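Local atomic coordinates of pyruvate kinase (Pyrobaculum aerophilum, PDB entry 3QTG), a protein that catalyses the last step of glycolysis, transferring the phosphoryl group of phosphoenolpyruvate to ADP to give pyruvate and ATP. Residues A201-K206 / A228-T233; V252-L257 / I284-Q289. One frame throughout, in Å; residues are numbered along the deposited sequence.

How the interactions relate
Both contacts lie in the buried core of the TIM barrel and join adjacent parallel strands: interaction 1 the fourth and fifth (199-202, 226-231), interaction 2 the sixth and seventh (249-253, 284-287). Strands 226-231 and 249-253 are neighbours. Each begins as regular sheet pairing and ends at the C-terminal mouth, where the chemistry diverges. Interaction 1 finishes in lysine, carboxylate and bridging waters; interaction 2 finishes at a short helix, with a threonine hydroxyl bonded between two backbone groups and an arginine that lies along the backbone, salt-bridged to D307 and packed against a second subunit. The two meet where E232 OE1 and D256 OD2, like charges and probable magnesium ligands, lie 3.4 Å apart; L257 also packs on E232.

Interaction 1: A201-K206 / A228-T233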
ATOM      1  N   ALA A 201      20.033 -35.738  -1.530  1.00 38.70           N
ATOM      2  CA  ALA A 201      20.294 -34.709  -0.542  1.00 40.01           C
ATOM      3  C   ALA A 201      21.791 -34.659  -0.163  1.00 40.76           C
ATOM      4  O   ALA A 201      22.376 -35.672   0.207  1.00 40.98           O
ATOM      5  CB  ALA A 201      19.387 -34.897   0.674  1.00 39.39           C
ATOM      6  N   ILE A 202      22.396 -33.480  -0.314  1.00 42.18           N
ATOM      7  CA  ILE A 202      23.832 -33.251  -0.096  1.00 43.71           C
ATOM      8  C   ILE A 202      24.064 -32.797   1.337  1.00 43.89           C
ATOM      9  O   ILE A 202      23.412 -31.853   1.802  1.00 42.77           O
ATOM     10  CB  ILE A 202      24.370 -32.103  -0.975  1.00 43.84           C
ATOM     11  CG1 ILE A 202      24.165 -32.387  -2.443  1.00 46.18           C
ATOM     12  CG2 ILE A 202      25.872 -31.867  -0.725  1.00 46.99           C
ATOM     13  CD1 ILE A 202      24.602 -31.220  -3.295  1.00 46.77           C
ATOM     14  N   SER A 203      25.013 -33.447   2.015  1.00 44.75           N
ATOM     15  CA  SER A 203      25.435 -33.034   3.357  1.00 45.88           C
ATOM     16  C   SER A 203      26.663 -32.134   3.341  1.00 46.56           C
ATOM     17  O   SER A 203      27.581 -32.350   2.572  1.00 47.81           O
ATOM     18  CB  SER A 203      25.686 -34.255   4.247  1.00 45.66           C
ATOM     19  OG  SER A 203      24.485 -35.007   4.396  1.00 46.59           O
ATOM     20  N   LEU A 204      26.658 -31.112   4.181  1.00 47.17           N
ATOM     21  CA  LEU A 204      27.858 -30.320   4.495  1.00 48.85           C
ATOM     22  C   LEU A 204      28.450 -29.516   3.341  1.00 50.43           C
ATOM     23  O   LEU A 204      29.640 -29.188   3.367  1.00 51.40           O
ATOM     24  CB  LEU A 204      28.954 -31.186   5.178  1.00 47.98           C
ATOM     25  CG  LEU A 204      28.595 -31.892   6.496  1.00 47.48           C
ATOM     26  CD1 LEU A 204      29.732 -32.828   6.993  1.00 45.91           C
ATOM     27  CD2 LEU A 204      28.203 -30.889   7.589  1.00 45.43           C
ATOM     28  N   ALA A 205      27.628 -29.194   2.342  1.00 51.43           N
ATOM     29  CA  ALA A 205      28.026 -28.265   1.291  1.00 52.68           C
ATOM     30  C   ALA A 205      28.113 -26.851   1.860  1.00 53.55           C
ATOM     31  O   ALA A 205      27.333 -26.477   2.739  1.00 54.21           O
ATOM     32  CB  ALA A 205      27.031 -28.324   0.141  1.00 52.94           C
ATOM     33  N   LYS A 206      29.076 -26.059   1.408  1.00 54.90           N
ATOM     34  CA  LYS A 206      29.135 -24.659   1.879  1.00 55.84           C
ATOM     35  C   LYS A 206      29.485 -23.666   0.776  1.00 55.93           C
ATOM     36  O   LYS A 206      29.661 -22.479   1.046  1.00 56.70           O
ATOM     37  CB  LYS A 206      30.062 -24.475   3.106  1.00 56.00           C
ATOM     38  CG  LYS A 206      31.528 -24.845   2.877  1.00 56.98           C
ATOM     39  CD  LYS A 206      32.372 -24.662   4.152  1.00 57.34           C
ATOM     40  CE  LYS A 206      33.793 -25.214   3.947  1.00 59.02           C
ATOM     41  NZ  LYS A 206      34.698 -24.949   5.097  1.00 59.08           N
ATOM     42  N   ALA A 228      18.952 -31.622  -3.468  1.00 39.47           N
ATOM     43  CA  ALA A 228      18.491 -30.978  -2.244  1.00 38.85           C
ATOM     44  C   ALA A 228      19.705 -30.653  -1.387  1.00 38.64           C
ATOM     45  O   ALA A 228      20.564 -31.518  -1.149  1.00 39.69           O
ATOM     46  CB  ALA A 228      17.506 -31.882  -1.512  1.00 38.09           C
ATOM     47  N   VAL A 229      19.814 -29.397  -0.969  1.00 38.12           N
ATOM     48  CA  VAL A 229      20.979 -28.930  -0.227  1.00 37.37           C
ATOM     49  C   VAL A 229      20.624 -28.684   1.230  1.00 37.77           C
ATOM     50  O   VAL A 229      19.816 -27.818   1.547  1.00 36.56           O
ATOM     51  CB  VAL A 229      21.584 -27.669  -0.850  1.00 38.00           C
ATOM     52  CG1 VAL A 229      22.766 -27.116   0.012  1.00 36.80           C
ATOM     53  CG2 VAL A 229      22.014 -27.934  -2.315  1.00 37.91           C
ATOM     54  N   LYS A 230      21.235 -29.472   2.113  1.00 38.32           N
ATOM     55  CA  LYS A 230      21.039 -29.324   3.551  1.00 38.54           C
ATOM     56  C   LYS A 230      21.862 -28.181   4.090  1.00 38.56           C
ATOM     57  O   LYS A 230      23.026 -28.031   3.737  1.00 38.67           O
ATOM     58  CB  LYS A 230      21.385 -30.616   4.284  1.00 38.74           C
ATOM     59  CG  LYS A 230      20.656 -31.810   3.707  1.00 41.04           C
ATOM     60  CD  LYS A 230      20.151 -32.751   4.785  1.00 46.86           C
ATOM     61  CE  LYS A 230      21.288 -33.489   5.460  1.00 50.29           C
ATOM     62  NZ  LYS A 230      21.906 -34.448   4.519  1.00 53.70           N
ATOM     63  N   ILE A 231      21.238 -27.354   4.921  1.00 38.69           N
ATOM     64  CA  ILE A 231      21.942 -26.276   5.603  1.00 38.67           C
ATOM     65  C   ILE A 231      22.188 -26.786   7.033  1.00 38.92           C
ATOM     66  O   ILE A 231      21.254 -26.909   7.835  1.00 38.03           O
ATOM     67  CB  ILE A 231      21.138 -24.955   5.548  1.00 38.55           C
ATOM     68  CG1 ILE A 231      20.688 -24.661   4.096  1.00 38.91           C
ATOM     69  CG2 ILE A 231      21.941 -23.802   6.126  1.00 36.96           C
ATOM     70  CD1 ILE A 231      21.810 -24.304   3.104  1.00 38.96           C
ATOM     71  N   GLU A 232      23.452 -27.105   7.307  1.00 38.76           N
ATOM     72  CA  GLU A 232      23.848 -27.900   8.472  1.00 39.52           C
ATOM     73  C   GLU A 232      24.845 -27.175   9.361  1.00 38.91           C
ATOM     74  O   GLU A 232      25.069 -27.579  10.498  1.00 39.22           O
ATOM     75  CB  GLU A 232      24.491 -29.232   8.025  1.00 39.68           C
ATOM     76  CG  GLU A 232      23.536 -30.305   7.591  1.00 42.66           C
ATOM     77  CD  GLU A 232      24.189 -31.341   6.690  1.00 48.08           C
ATOM     78  OE1 GLU A 232      24.080 -32.548   6.978  1.00 52.27           O
ATOM     79  OE2 GLU A 232      24.828 -30.958   5.694  1.00 48.75           O
ATOM     80  N   THR A 233      25.450 -26.107   8.863  1.00 39.00           N
ATOM     81  CA  THR A 233      26.555 -25.489   9.587  1.00 38.49           C
ATOM     82  C   THR A 233      26.530 -23.986   9.527  1.00 38.96           C
ATOM     83  O   THR A 233      25.854 -23.381   8.693  1.00 38.25           O
ATOM     84  CB  THR A 233      27.917 -25.903   9.017  1.00 38.76           C
ATOM     85  OG1 THR A 233      28.085 -25.327   7.716  1.00 38.29           O
ATOM     86  CG2 THR A 233      28.087 -27.433   8.964  1.00 39.28           C
TER
HETATM   87  O   HOH W   1      24.680 -29.679   2.086  1.00 37.35           O
HETATM   88  O   HOH W   2      25.607 -27.496   5.131  1.00 41.09           O
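K230 meets I202 across the fourth and fifth barrel strands through its backbone N and the first carbons of its side chain, and L204 carries the contact on past the strand ends. The register, I202 with V229, rests on two backbone bonds around I202: its N donates to A228 O at 2.8 Å with an N-H...O angle of 169°, and its O accepts from K230 N at 3.2 Å. The I202 side chain points to the outer side of the barrel, where CD1 lies 4.3 Å from V229 CG2 and both residues meet V211 of helix 208-220, the helix of this beta-alpha-beta crossover.

K230 points toward the 201-206 segment. Its CB and CG pass beside I202 O; the chain then bends at chi2, chi3 (-70°) and chi4 (-69°), and this curl brings NZ to S203 OG, a hydrogen bond of 2.6 Å. K230 NZ also forms a salt bridge with D80 and a long one with E232 OE1, at 3.8 Å.

L204 crosses E232 at about a right angle, its CD2 resting 3.7 Å from T233 CG2. E232 is extended beyond CG, which carries OE2 to the backbone N of L204; the 2.4 Å modelled for this hydrogen bond is too short to be taken literally. Two waters extend the pairing: one links I202 O, K230 O and A205 N, the other A205 O, K230 O and E232 N.

By similarity, K230 stabilises the transition state and E232 binds magnesium. Consistently, S203 and D80 fix the lysine tip. The backbone N of L204 appears to hold OE2, though at a doubtful distance, while OE1 lies near the carboxylate of D256, a closeness of like charges that a bound cation would be expected to relieve.

Interaction 2: V252-L257 / I284-Q289; sequences VARGDL and IAVATQ
R254 leans along the 284-289 segment from its first side-chain carbon onward, just beyond the point where strands 249-253 and 284-287 stop pairing. In the sheet, V252 N bonds A285 O at 2.8 Å and V252 O accepts from A287 N, while V252 CB packs on V286 CG2.

Along the arginine, R254 CB lies 3.3 Å from T288 OG1. Next, R254 CG lies 3.6 Å from A287 O. The chain is extended from CG to NE, which carries R254 CD to 3.1 Å from T288 O. R254 NE then comes to 3.6 Å from V286 CG1. At the tip, R254 NH1 makes a weak hydrogen bond to Q289 O (2.8 Å, N-H...O only 123°), with that oxygen at the guanidinium edge. The stronger hold is on NH2, which forms a salt bridge with D307 and a hydrogen bond with Q270; N306 of a second subunit packs alongside. With an alanine here, D307 would probably lose the guanidinium charge, and a gap is likely to open beside V286 and T288.

T288 OG1 donates to A287 O and accepts from G255 N at 2.7 Å, while R254 N reaches A287 O from the same face of its plane. The hydroxyl thus has both its orientation and its position set at the first turn of helix 254-257, consistent with the probable part of T288 and G255 in binding substrate, next to the probable ligand D256.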
ATOM      1  N   VAL A 252      16.437 -27.390   6.016  1.00 32.55           N
ATOM      2  CA  VAL A 252      16.914 -27.013   7.348  1.00 32.49           C
ATOM      3  C   VAL A 252      17.120 -28.310   8.163  1.00 33.09           C
ATOM      4  O   VAL A 252      16.160 -28.988   8.550  1.00 32.56           O
ATOM      5  CB  VAL A 252      15.924 -26.047   8.095  1.00 32.22           C
ATOM      6  CG1 VAL A 252      16.451 -25.658   9.498  1.00 31.38           C
ATOM      7  CG2 VAL A 252      15.644 -24.808   7.278  1.00 29.78           C
ATOM      8  N   ALA A 253      18.386 -28.672   8.362  1.00 33.85           N
ATOM      9  CA  ALA A 253      18.737 -29.898   9.093  1.00 34.61           C
ATOM     10  C   ALA A 253      18.981 -29.484  10.533  1.00 34.52           C
ATOM     11  O   ALA A 253      20.088 -29.080  10.903  1.00 33.58           O
ATOM     12  CB  ALA A 253      19.980 -30.603   8.461  1.00 34.04           C
ATOM     13  N   ARG A 254      17.902 -29.538  11.321  1.00 35.85           N
ATOM     14  CA  ARG A 254      17.857 -29.017  12.695  1.00 37.20           C
ATOM     15  C   ARG A 254      18.834 -29.688  13.642  1.00 38.26           C
ATOM     16  O   ARG A 254      19.528 -29.007  14.401  1.00 38.14           O
ATOM     17  CB  ARG A 254      16.466 -29.196  13.284  1.00 37.33           C
ATOM     18  CG  ARG A 254      15.395 -28.264  12.754  1.00 38.57           C
ATOM     19  CD  ARG A 254      14.122 -28.654  13.448  1.00 38.37           C
ATOM     20  NE  ARG A 254      13.259 -27.519  13.598  1.00 42.59           N
ATOM     21  CZ  ARG A 254      12.183 -27.512  14.368  1.00 42.52           C
ATOM     22  NH1 ARG A 254      11.859 -28.596  15.062  1.00 42.07           N
ATOM     23  NH2 ARG A 254      11.441 -26.426  14.428  1.00 41.53           N
ATOM     24  N   GLY A 255      18.856 -31.022  13.630  1.00 39.01           N
ATOM     25  CA  GLY A 255      19.775 -31.774  14.484  1.00 40.62           C
ATOM     26  C   GLY A 255      21.208 -31.307  14.284  1.00 41.90           C
ATOM     27  O   GLY A 255      21.886 -30.937  15.234  1.00 43.09           O
ATOM     28  N   ASP A 256      21.652 -31.264  13.039  1.00 41.90           N
ATOM     29  CA  ASP A 256      23.014 -30.850  12.729  1.00 42.90           C
ATOM     30  C   ASP A 256      23.337 -29.395  13.039  1.00 42.28           C
ATOM     31  O   ASP A 256      24.429 -29.080  13.534  1.00 42.26           O
ATOM     32  CB  ASP A 256      23.310 -31.187  11.275  1.00 43.79           C
ATOM     33  CG  ASP A 256      23.354 -32.706  11.038  1.00 48.77           C
ATOM     34  OD1 ASP A 256      24.018 -33.402  11.852  1.00 54.24           O
ATOM     35  OD2 ASP A 256      22.722 -33.211  10.065  1.00 54.89           O
ATOM     36  N   LEU A 257      22.388 -28.508  12.755  1.00 41.48           N
ATOM     37  CA  LEU A 257      22.574 -27.078  12.969  1.00 41.62           C
ATOM     38  C   LEU A 257      22.598 -26.751  14.460  1.00 41.83           C
ATOM     39  O   LEU A 257      23.257 -25.800  14.890  1.00 41.85           O
ATOM     40  CB  LEU A 257      21.445 -26.321  12.260  1.00 41.65           C
ATOM     41  CG  LEU A 257      21.596 -25.003  11.508  1.00 41.69           C
ATOM     42  CD1 LEU A 257      22.915 -24.790  10.774  1.00 38.74           C
ATOM     43  CD2 LEU A 257      20.398 -24.933  10.549  1.00 41.92           C
ATOM     44  N   ILE A 284      11.444 -25.579   0.125  1.00 32.27           N
ATOM     45  CA  ILE A 284      12.118 -25.576   1.425  1.00 31.69           C
ATOM     46  C   ILE A 284      11.536 -26.675   2.341  1.00 32.29           C
ATOM     47  O   ILE A 284      10.318 -26.836   2.458  1.00 32.13           O
ATOM     48  CB  ILE A 284      12.060 -24.157   2.098  1.00 32.04           C
ATOM     49  CG1 ILE A 284      12.530 -24.171   3.561  1.00 30.23           C
ATOM     50  CG2 ILE A 284      10.666 -23.502   1.950  1.00 32.49           C
ATOM     51  CD1 ILE A 284      14.048 -24.073   3.741  1.00 27.31           C
ATOM     52  N   ALA A 285      12.421 -27.435   2.971  1.00 32.17           N
ATOM     53  CA  ALA A 285      12.028 -28.432   3.960  1.00 32.47           C
ATOM     54  C   ALA A 285      12.622 -28.124   5.329  1.00 32.59           C
ATOM     55  O   ALA A 285      13.655 -27.461   5.450  1.00 32.08           O
ATOM     56  CB  ALA A 285      12.464 -29.841   3.497  1.00 32.05           C
ATOM     57  N   VAL A 286      11.929 -28.572   6.366  1.00 33.99           N
ATOM     58  CA  VAL A 286      12.509 -28.626   7.703  1.00 34.68           C
ATOM     59  C   VAL A 286      12.562 -30.102   8.120  1.00 35.97           C
ATOM     60  O   VAL A 286      11.559 -30.812   8.039  1.00 36.46           O
ATOM     61  CB  VAL A 286      11.761 -27.735   8.719  1.00 34.89           C
ATOM     62  CG1 VAL A 286      12.311 -27.936  10.122  1.00 33.00           C
ATOM     63  CG2 VAL A 286      11.896 -26.227   8.335  1.00 34.74           C
ATOM     64  N   ALA A 287      13.753 -30.547   8.517  1.00 36.66           N
ATOM     65  CA  ALA A 287      14.057 -31.948   8.828  1.00 37.76           C
ATOM     66  C   ALA A 287      14.585 -32.115  10.258  1.00 38.46           C
ATOM     67  O   ALA A 287      15.326 -31.257  10.745  1.00 38.33           O
ATOM     68  CB  ALA A 287      15.111 -32.481   7.833  1.00 36.54           C
ATOM     69  N   THR A 288      14.231 -33.248  10.881  1.00 40.15           N
ATOM     70  CA  THR A 288      14.768 -33.740  12.172  1.00 41.09           C
ATOM     71  C   THR A 288      14.182 -32.982  13.357  1.00 42.29           C
ATOM     72  O   THR A 288      13.901 -31.777  13.247  1.00 42.32           O
ATOM     73  CB  THR A 288      16.330 -33.710  12.259  1.00 41.06           C
ATOM     74  OG1 THR A 288      16.775 -32.383  12.553  1.00 43.91           O
ATOM     75  CG2 THR A 288      16.988 -34.181  10.987  1.00 40.92           C
ATOM     76  N   GLN A 289      13.993 -33.677  14.485  1.00 43.11           N
ATOM     77  CA  GLN A 289      13.559 -33.034  15.724  1.00 43.76           C
ATOM     78  C   GLN A 289      12.188 -32.370  15.576  1.00 43.45           C
ATOM     79  O   GLN A 289      11.979 -31.227  16.035  1.00 42.39           O
ATOM     80  CB  GLN A 289      14.570 -31.958  16.163  1.00 44.51           C
ATOM     81  CG  GLN A 289      16.010 -32.422  16.307  1.00 48.63           C
ATOM     82  CD  GLN A 289      16.306 -32.955  17.673  1.00 54.15           C
ATOM     83  OE1 GLN A 289      15.670 -32.563  18.667  1.00 57.71           O
ATOM     84  NE2 GLN A 289      17.282 -33.859  17.752  1.00 56.70           N
TER